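Local coordinates for carboxylase (Deinococcus radiodurans, PDB 5H80), which probably catalyses the ATP-dependent carboxylation of biotin, serving as the biotin carboxylase domain of a single-chain bacterial carboxylase, at residues Arg40-Arg46 and Arg403-Phe407; Arg84-Tyr89 and Pro416-Ala420; Gly110-Glu116 and Asn318-Val323. All blocks are in the same frame, centred on the assembly; numbering follows the deposited sequence.

Interaction 1: Arg40-Arg46 and Arg403-Phe407; sequences RGEVAVR and RVDTF
Phe407 lies against the turn that starts helix 42-53, and here the contact is tight. Phe407 CB sits 3.5 Å from Gly41 C, while Gly41 CA makes an off-centre CH-pi contact with the ring. Phe407 CG falls between its backbone N and carbonyl carbon (chi1 73°), which lays the ring along Gly41 and Glu42 N. Over that same face comes the Arg40 guanidinium, a cation-pi pair with CZ 4.9 Å from the ring centroid and the two planes 69° apart; Asp66 holds Arg40 NH1. Val45 adds its branches, CG1 touching Thr406 O and CG2 meeting Phe407 CB at 4.0 Å.

Toward Asp405 the packing gives way to water. One water donates to both Glu42 OE2 (2.8 Å) and Asp405 OD2 (2.7 Å), and a second spans the carbonyl oxygens of Glu42 and Thr406. Glu42 OE1 goes to Lys424 and Tyr111. Arg403 grips Asp405 side-on, with NE 2.7 Å from OD1 and NH2 on OD2. Arg46 NE comes within 3.3 Å of Arg403 NH2, two donors of like charge that do not bond; Arg46 NE goes to His325, and Glu329, salt-bridged to both arginines, would offset the charge. Pro400 of the second subunit packs on them. The carboxylates of Glu42 and Asp405, joined by one water and each paired with a cation, probably keep their negative charge in a network linking the N- and C-terminal parts.

Interaction 2: Arg84-Tyr89 and Pro416-Ala420; sequences RGAAAY and PQYDA
With CG anti to the carbonyl carbon (chi1 -72°) and a second bend at chi2, Gln417 curls its amide round to Gly85 and Ala86; Tyr418, its CG also anti to the carbonyl carbon, swings its ring round to meet Tyr89. The Gln417 OE1 accepts from Ala86 N at 3.0 Å, with an N-H...O angle of 154°. Ala86 opens the short, weakly bonded helix 86-89, so the side chain takes up an N-H of the first turn. OE1 also lies 3.2 Å from Gly85 CA, so close that a CB on Gly85 would run into it; glycine lets the amide in.

The rings of Tyr89 and Tyr418 meet with their planes at 82°. Tyr418 OH arrives at the edge of the Tyr89 ring, near its plane, 3.2 Å from CE2, and Tyr418 CE1 is 3.8 Å from that same CE2. Gln417 CB covers one face of the Tyr418 ring, while Arg40 comes over the opposite face in a cation-pi contact. The hydroxyl of Tyr418 hydrogen-bonds to Asp65, that of Tyr89 to Ala63 N. A leucine in place of Tyr418 would probably leave Asp65 without its hydroxyl partner and Arg40 without an aromatic face. The contact thus joins one amide-to-backbone hydrogen bond to packing by two tyrosines, Gln417 and Ala86, holding the 416-420 loop against the N-terminal part.

Interaction 3: Gly110-Glu116 and Asn318-Val323; sequences GYGFLSE and NPRLQV
Tyr111 reaches across to the chain between Arg320 and Val323, and every level of its side chain finds something there. Its CB rests against the pair formed by Leu321 O, at 3.4 Å, and Arg320 NH1. Chi1 is 30°, short of a staggered value, and from there the ring runs along the opposing backbone. CD2 keeps beside Leu321 O; CE2 lies 3.4 Å from the carbonyl carbon of Gln322 and 3.7 Å from Leu321 CD2. On the other flank Tyr111 CD1 and CE1 both meet Val323 CG2, CE1 at 3.5 Å. CZ sits near Val323 CA, and the Val323 N lies over one ring face, offset toward the rim. The tip, OH, hydrogen-bonds to Glu42 OE1 on helix 42-53.

Arg320 carries the polar half. Its NE donates to Glu116 OE2 at 2.7 Å, a salt bridge with an N-H...O angle of 162°; the oxygen is met on its anti side, close to the guanidinium plane. NH1 turns back to Leu321 O (3.0 Å), and NH2 reaches the same Glu116 oxygen through a water. With all three nitrogens engaged, the group is fixed in rotation. Arg320 CD passes 3.4 Å from Ser115 OG, a hydroxyl that donates to Gly112 O and so reinforces the type II' turn from Gly112 to Ser115.

Two more waters stitch the backbones, one from Gly110 O to Leu321 N and the other from Ser115 O to Pro319 O. In related biotin carboxylases the loop after the strand corresponding to 312-318 borders the active site. One direct salt bridge, water links and a tyrosine laid on peptide surface imply that this loop is held in a defined path against the N-terminal part.

In the fold
Along the chain the segments come as 40-46, 84-89, 110-116, 318-323, 403-407 and 416-420. Interactions 1 and 2 cross, and interaction 3 is nested inside the loops they close. The centre of interaction 1 is about 16 Å from that of interaction 2 and about 14 Å from that of interaction 3. All three use the N-terminal part: strands 34-37 and 106-108, neighbours in its parallel sheet, lead to 40-46 and 110-116. Arg40 touches Tyr89, Tyr418 and Phe113, Glu42 reaches Tyr111, and Tyr89 packs on Phe113, so the three contacts adjoin where the N-terminal part meets the ATP-binding and C-terminal parts.

Interaction 1: Arg40-Arg46 and Arg403-Phe407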
# COMPACT_ATOMS: atom_id res chain seq x y z
N ARG A 40 20.86 7.28 -7.27
CA ARG A 40 20.65 6.01 -7.95
C ARG A 40 19.89 5.03 -7.11
O ARG A 40 19.63 5.30 -5.92
CB ARG A 40 22.05 5.50 -8.39
CG ARG A 40 23.05 5.48 -7.27
CD ARG A 40 22.98 4.25 -6.45
NE ARG A 40 22.94 2.91 -7.16
CZ ARG A 40 22.60 1.75 -6.57
NH1 ARG A 40 22.56 0.59 -7.24
NH2 ARG A 40 22.31 1.70 -5.26
N GLY A 41 19.50 3.87 -7.66
CA GLY A 41 19.02 2.80 -6.83
C GLY A 41 17.59 3.12 -6.37
O GLY A 41 16.92 3.94 -7.05
N GLU A 42 17.24 2.61 -5.18
CA GLU A 42 15.83 2.65 -4.71
C GLU A 42 15.33 4.12 -4.54
O GLU A 42 14.23 4.48 -5.03
CB GLU A 42 15.58 1.79 -3.50
CG GLU A 42 16.15 2.33 -2.23
CD GLU A 42 15.27 3.39 -1.54
OE1 GLU A 42 15.76 3.93 -0.57
OE2 GLU A 42 14.17 3.81 -2.02
N VAL A 43 16.18 5.04 -4.09
CA VAL A 43 15.80 6.44 -3.99
C VAL A 43 15.54 7.20 -5.35
O VAL A 43 14.60 8.07 -5.36
CB VAL A 43 16.68 7.26 -3.00
CG1 VAL A 43 18.00 7.70 -3.56
CG2 VAL A 43 15.86 8.43 -2.43
N ALA A 44 16.26 6.84 -6.43
CA ALA A 44 16.16 7.50 -7.63
C ALA A 44 14.80 7.00 -8.14
O ALA A 44 14.08 7.79 -8.72
CB ALA A 44 17.17 7.05 -8.57
N VAL A 45 14.56 5.73 -7.91
CA VAL A 45 13.19 5.18 -8.35
C VAL A 45 12.02 5.91 -7.61
O VAL A 45 10.98 6.39 -8.24
CB VAL A 45 13.19 3.64 -8.12
CG1 VAL A 45 11.81 3.04 -8.30
CG2 VAL A 45 14.07 2.78 -9.05
N ARG A 46 12.11 6.00 -6.31
CA ARG A 46 11.24 6.73 -5.48
C ARG A 46 10.91 8.16 -5.97
O ARG A 46 9.74 8.67 -6.12
CB ARG A 46 11.80 6.74 -4.05
CG ARG A 46 10.88 7.52 -3.07
CD ARG A 46 9.50 6.88 -2.75
NE ARG A 46 8.55 7.70 -1.98
CZ ARG A 46 7.62 8.43 -2.59
NH1 ARG A 46 7.63 8.68 -3.87
NH2 ARG A 46 6.71 9.04 -1.91
N ARG A 403 4.08 -2.72 1.24
CA ARG A 403 4.60 -1.86 0.18
C ARG A 403 6.09 -2.19 0.10
O ARG A 403 6.77 -2.27 1.14
CB ARG A 403 4.48 -0.39 0.60
CG ARG A 403 5.44 0.56 -0.10
CD ARG A 403 5.22 1.99 0.31
NE ARG A 403 6.25 2.85 -0.25
CZ ARG A 403 6.28 4.19 -0.01
NH1 ARG A 403 5.36 4.81 0.76
NH2 ARG A 403 7.26 4.96 -0.55
N VAL A 404 6.61 -2.28 -1.13
CA VAL A 404 8.04 -2.55 -1.36
C VAL A 404 8.66 -1.53 -2.30
O VAL A 404 8.23 -1.42 -3.42
CB VAL A 404 8.29 -3.96 -1.94
CG1 VAL A 404 9.79 -4.19 -2.15
CG2 VAL A 404 7.77 -5.07 -1.02
N ASP A 405 9.71 -0.85 -1.82
CA ASP A 405 10.44 0.15 -2.59
C ASP A 405 11.83 -0.50 -2.94
O ASP A 405 12.66 -0.81 -2.03
CB ASP A 405 10.66 1.53 -1.89
CG ASP A 405 9.39 2.36 -1.75
OD1 ASP A 405 8.26 1.76 -1.77
OD2 ASP A 405 9.48 3.58 -1.71
N THR A 406 12.06 -0.65 -4.24
CA THR A 406 13.29 -1.29 -4.76
C THR A 406 13.65 -0.61 -6.14
O THR A 406 12.94 0.18 -6.70
CB THR A 406 13.12 -2.83 -4.83
OG1 THR A 406 14.34 -3.57 -5.15
CG2 THR A 406 12.01 -3.20 -5.81
N PHE A 407 14.82 -1.07 -6.61
CA PHE A 407 15.42 -0.83 -7.89
C PHE A 407 15.80 -2.14 -8.67
O PHE A 407 16.17 -2.09 -9.84
CB PHE A 407 16.67 0.06 -7.70
CG PHE A 407 17.74 -0.67 -7.10
CD1 PHE A 407 18.87 -1.12 -7.89
CD2 PHE A 407 17.77 -0.92 -5.76
CE1 PHE A 407 19.88 -1.85 -7.29
CE2 PHE A 407 18.81 -1.58 -5.17
CZ PHE A 407 19.85 -2.08 -5.91
O HOH W 1 11.80 4.79 -1.02
O HOH W 2 12.15 2.53 -4.87

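Interaction 2: Arg84-Tyr89 and Pro416-Ala420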
# COMPACT_ATOMS: atom_id res chain seq x y z
N ARG A 84 33.06 6.60 -13.13
CA ARG A 84 33.03 5.15 -12.98
C ARG A 84 32.13 4.67 -11.85
O ARG A 84 31.13 3.98 -12.09
CB ARG A 84 34.46 4.57 -12.81
CG ARG A 84 35.20 4.36 -14.14
CD ARG A 84 36.62 3.85 -13.92
NE ARG A 84 37.44 4.02 -15.12
CZ ARG A 84 38.76 4.24 -15.15
NH1 ARG A 84 39.36 4.38 -16.32
NH2 ARG A 84 39.49 4.31 -14.03
N GLY A 85 32.49 4.94 -10.63
CA GLY A 85 31.82 4.16 -9.55
C GLY A 85 30.77 4.97 -8.85
O GLY A 85 30.05 5.77 -9.49
N ALA A 86 30.71 4.79 -7.55
CA ALA A 86 30.11 5.76 -6.63
C ALA A 86 30.62 7.15 -6.96
O ALA A 86 29.84 8.04 -7.24
CB ALA A 86 30.41 5.41 -5.17
N ALA A 87 31.94 7.30 -7.09
CA ALA A 87 32.58 8.53 -7.63
C ALA A 87 31.84 9.30 -8.77
O ALA A 87 31.88 10.50 -8.82
CB ALA A 87 33.99 8.21 -8.16
N ALA A 88 31.28 8.57 -9.71
CA ALA A 88 30.59 9.16 -10.86
C ALA A 88 29.40 9.98 -10.40
O ALA A 88 29.11 11.05 -10.99
CB ALA A 88 30.10 8.05 -11.78
N TYR A 89 28.68 9.45 -9.39
CA TYR A 89 27.49 10.15 -8.79
C TYR A 89 27.84 11.29 -7.83
O TYR A 89 27.02 12.17 -7.59
CB TYR A 89 26.57 9.12 -8.10
CG TYR A 89 25.99 8.01 -8.99
CD1 TYR A 89 24.75 8.16 -9.59
CD2 TYR A 89 26.61 6.81 -9.14
CE1 TYR A 89 24.28 7.20 -10.42
CE2 TYR A 89 26.09 5.81 -9.95
CZ TYR A 89 24.83 6.01 -10.50
OH TYR A 89 24.28 5.08 -11.31
N PRO A 416 29.46 -3.89 -6.13
CA PRO A 416 29.96 -3.54 -4.79
C PRO A 416 30.30 -2.06 -4.61
O PRO A 416 30.73 -1.66 -3.52
CB PRO A 416 31.24 -4.37 -4.67
CG PRO A 416 31.73 -4.52 -6.06
CD PRO A 416 30.48 -4.62 -6.93
N GLN A 417 30.15 -1.22 -5.63
CA GLN A 417 30.36 0.17 -5.47
C GLN A 417 29.32 0.83 -4.60
O GLN A 417 29.52 1.93 -4.11
CB GLN A 417 30.31 0.86 -6.83
CG GLN A 417 31.55 0.56 -7.69
CD GLN A 417 32.72 1.39 -7.21
OE1 GLN A 417 32.55 2.58 -6.88
NE2 GLN A 417 33.88 0.77 -7.11
N TYR A 418 28.20 0.15 -4.39
CA TYR A 418 27.02 0.80 -3.78
C TYR A 418 26.68 -0.04 -2.56
O TYR A 418 27.12 -1.19 -2.39
CB TYR A 418 25.82 0.88 -4.74
CG TYR A 418 26.20 1.41 -6.10
CD1 TYR A 418 26.70 2.71 -6.19
CD2 TYR A 418 26.23 0.62 -7.19
CE1 TYR A 418 27.16 3.21 -7.42
CE2 TYR A 418 26.68 1.12 -8.45
CZ TYR A 418 27.17 2.42 -8.53
OH TYR A 418 27.67 2.98 -9.72
N ASP A 419 25.87 0.56 -1.72
CA ASP A 419 25.49 -0.10 -0.51
C ASP A 419 24.71 -1.40 -0.78
O ASP A 419 24.35 -1.69 -1.94
CB ASP A 419 24.78 0.90 0.39
CG ASP A 419 23.33 1.19 -0.03
OD1 ASP A 419 22.67 0.32 -0.68
OD2 ASP A 419 22.86 2.31 0.27
N ALA A 420 24.44 -2.14 0.31
CA ALA A 420 23.95 -3.52 0.21
C ALA A 420 22.42 -3.56 0.12
O ALA A 420 21.89 -4.65 -0.08
CB ALA A 420 24.38 -4.36 1.42

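Interaction 3: Gly110-Glu116 and Asn318-Val323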
# COMPACT_ATOMS: atom_id res chain seq x y z
N GLY A 110 18.48 13.21 -3.56
CA GLY A 110 18.09 12.12 -2.66
C GLY A 110 18.68 12.09 -1.28
O GLY A 110 18.54 13.02 -0.55
N TYR A 111 19.22 10.94 -0.85
CA TYR A 111 19.95 10.93 0.41
C TYR A 111 21.25 10.22 0.11
O TYR A 111 21.39 9.41 -0.89
CB TYR A 111 19.16 10.29 1.58
CG TYR A 111 18.14 9.18 1.19
CD1 TYR A 111 18.55 7.98 0.79
CD2 TYR A 111 16.81 9.40 1.28
CE1 TYR A 111 17.63 6.98 0.45
CE2 TYR A 111 15.88 8.43 0.96
CZ TYR A 111 16.34 7.23 0.53
OH TYR A 111 15.37 6.33 0.15
N GLY A 112 22.23 10.55 0.94
CA GLY A 112 23.59 10.18 0.66
C GLY A 112 24.12 11.08 -0.43
O GLY A 112 23.47 12.15 -0.83
N PHE A 113 25.25 10.60 -1.00
CA PHE A 113 25.86 11.32 -2.17
C PHE A 113 26.03 12.84 -1.75
O PHE A 113 26.55 13.12 -0.64
CB PHE A 113 25.02 10.97 -3.43
CG PHE A 113 25.13 9.48 -3.84
CD1 PHE A 113 26.17 9.02 -4.68
CD2 PHE A 113 24.31 8.50 -3.26
CE1 PHE A 113 26.33 7.66 -4.97
CE2 PHE A 113 24.46 7.14 -3.56
CZ PHE A 113 25.44 6.73 -4.45
N LEU A 114 25.40 13.74 -2.47
CA LEU A 114 25.63 15.20 -2.32
C LEU A 114 24.48 15.88 -1.60
O LEU A 114 24.39 17.10 -1.56
CB LEU A 114 25.84 15.78 -3.73
CG LEU A 114 27.06 15.24 -4.49
CD1 LEU A 114 27.18 15.85 -5.87
CD2 LEU A 114 28.36 15.40 -3.71
N SER A 115 23.57 15.10 -0.96
CA SER A 115 22.47 15.73 -0.25
C SER A 115 22.77 16.64 0.93
O SER A 115 21.92 17.39 1.31
CB SER A 115 21.42 14.73 0.23
OG SER A 115 22.00 13.70 1.01
N GLU A 116 23.97 16.56 1.52
CA GLU A 116 24.29 17.38 2.61
C GLU A 116 25.40 18.31 2.27
O GLU A 116 25.80 19.04 3.10
CB GLU A 116 24.72 16.46 3.78
CG GLU A 116 23.54 15.62 4.29
CD GLU A 116 23.85 14.92 5.61
OE1 GLU A 116 24.98 15.09 6.20
OE2 GLU A 116 22.95 14.20 6.10
N ASN A 318 19.35 15.78 10.21
CA ASN A 318 19.61 15.35 8.84
C ASN A 318 18.76 16.20 7.93
O ASN A 318 17.50 16.00 7.83
CB ASN A 318 19.29 13.87 8.62
CG ASN A 318 19.91 12.96 9.66
OD1 ASN A 318 19.24 12.17 10.35
ND2 ASN A 318 21.15 13.02 9.76
N PRO A 319 19.39 17.13 7.22
CA PRO A 319 18.64 18.15 6.50
C PRO A 319 18.19 17.67 5.09
O PRO A 319 18.53 18.35 4.06
CB PRO A 319 19.67 19.30 6.41
CG PRO A 319 20.95 18.59 6.24
CD PRO A 319 20.86 17.30 7.07
N ARG A 320 17.49 16.56 5.03
CA ARG A 320 17.21 15.86 3.78
C ARG A 320 16.11 14.87 4.01
O ARG A 320 15.82 14.62 5.16
CB ARG A 320 18.46 15.14 3.29
CG ARG A 320 19.25 14.45 4.40
CD ARG A 320 20.23 13.47 3.88
NE ARG A 320 20.93 12.74 4.98
CZ ARG A 320 20.47 11.61 5.53
NH1 ARG A 320 19.30 11.00 5.09
NH2 ARG A 320 21.16 11.01 6.49
N LEU A 321 15.64 14.26 2.91
CA LEU A 321 14.89 13.01 2.91
C LEU A 321 15.70 11.93 3.60
O LEU A 321 16.94 11.92 3.55
CB LEU A 321 14.52 12.55 1.52
CG LEU A 321 13.54 11.37 1.29
CD1 LEU A 321 12.14 11.74 1.76
CD2 LEU A 321 13.55 11.02 -0.16
N GLN A 322 15.03 11.03 4.30
CA GLN A 322 15.70 9.80 4.75
C GLN A 322 15.14 8.48 4.23
O GLN A 322 13.92 8.43 3.83
CB GLN A 322 15.59 9.69 6.26
CG GLN A 322 16.54 10.54 7.10
CD GLN A 322 16.22 10.49 8.54
OE1 GLN A 322 15.08 10.22 8.96
NE2 GLN A 322 17.26 10.65 9.36
N VAL A 323 15.96 7.44 4.36
CA VAL A 323 15.63 6.13 3.86
C VAL A 323 14.27 5.67 4.48
O VAL A 323 13.42 5.06 3.70
CB VAL A 323 16.70 5.06 4.27
CG1 VAL A 323 16.25 3.67 3.91
CG2 VAL A 323 17.97 5.29 3.45
O HOH W 3 16.61 14.86 0.17
O HOH W 4 19.24 18.32 1.40
O HOH W 5 23.75 11.77 6.91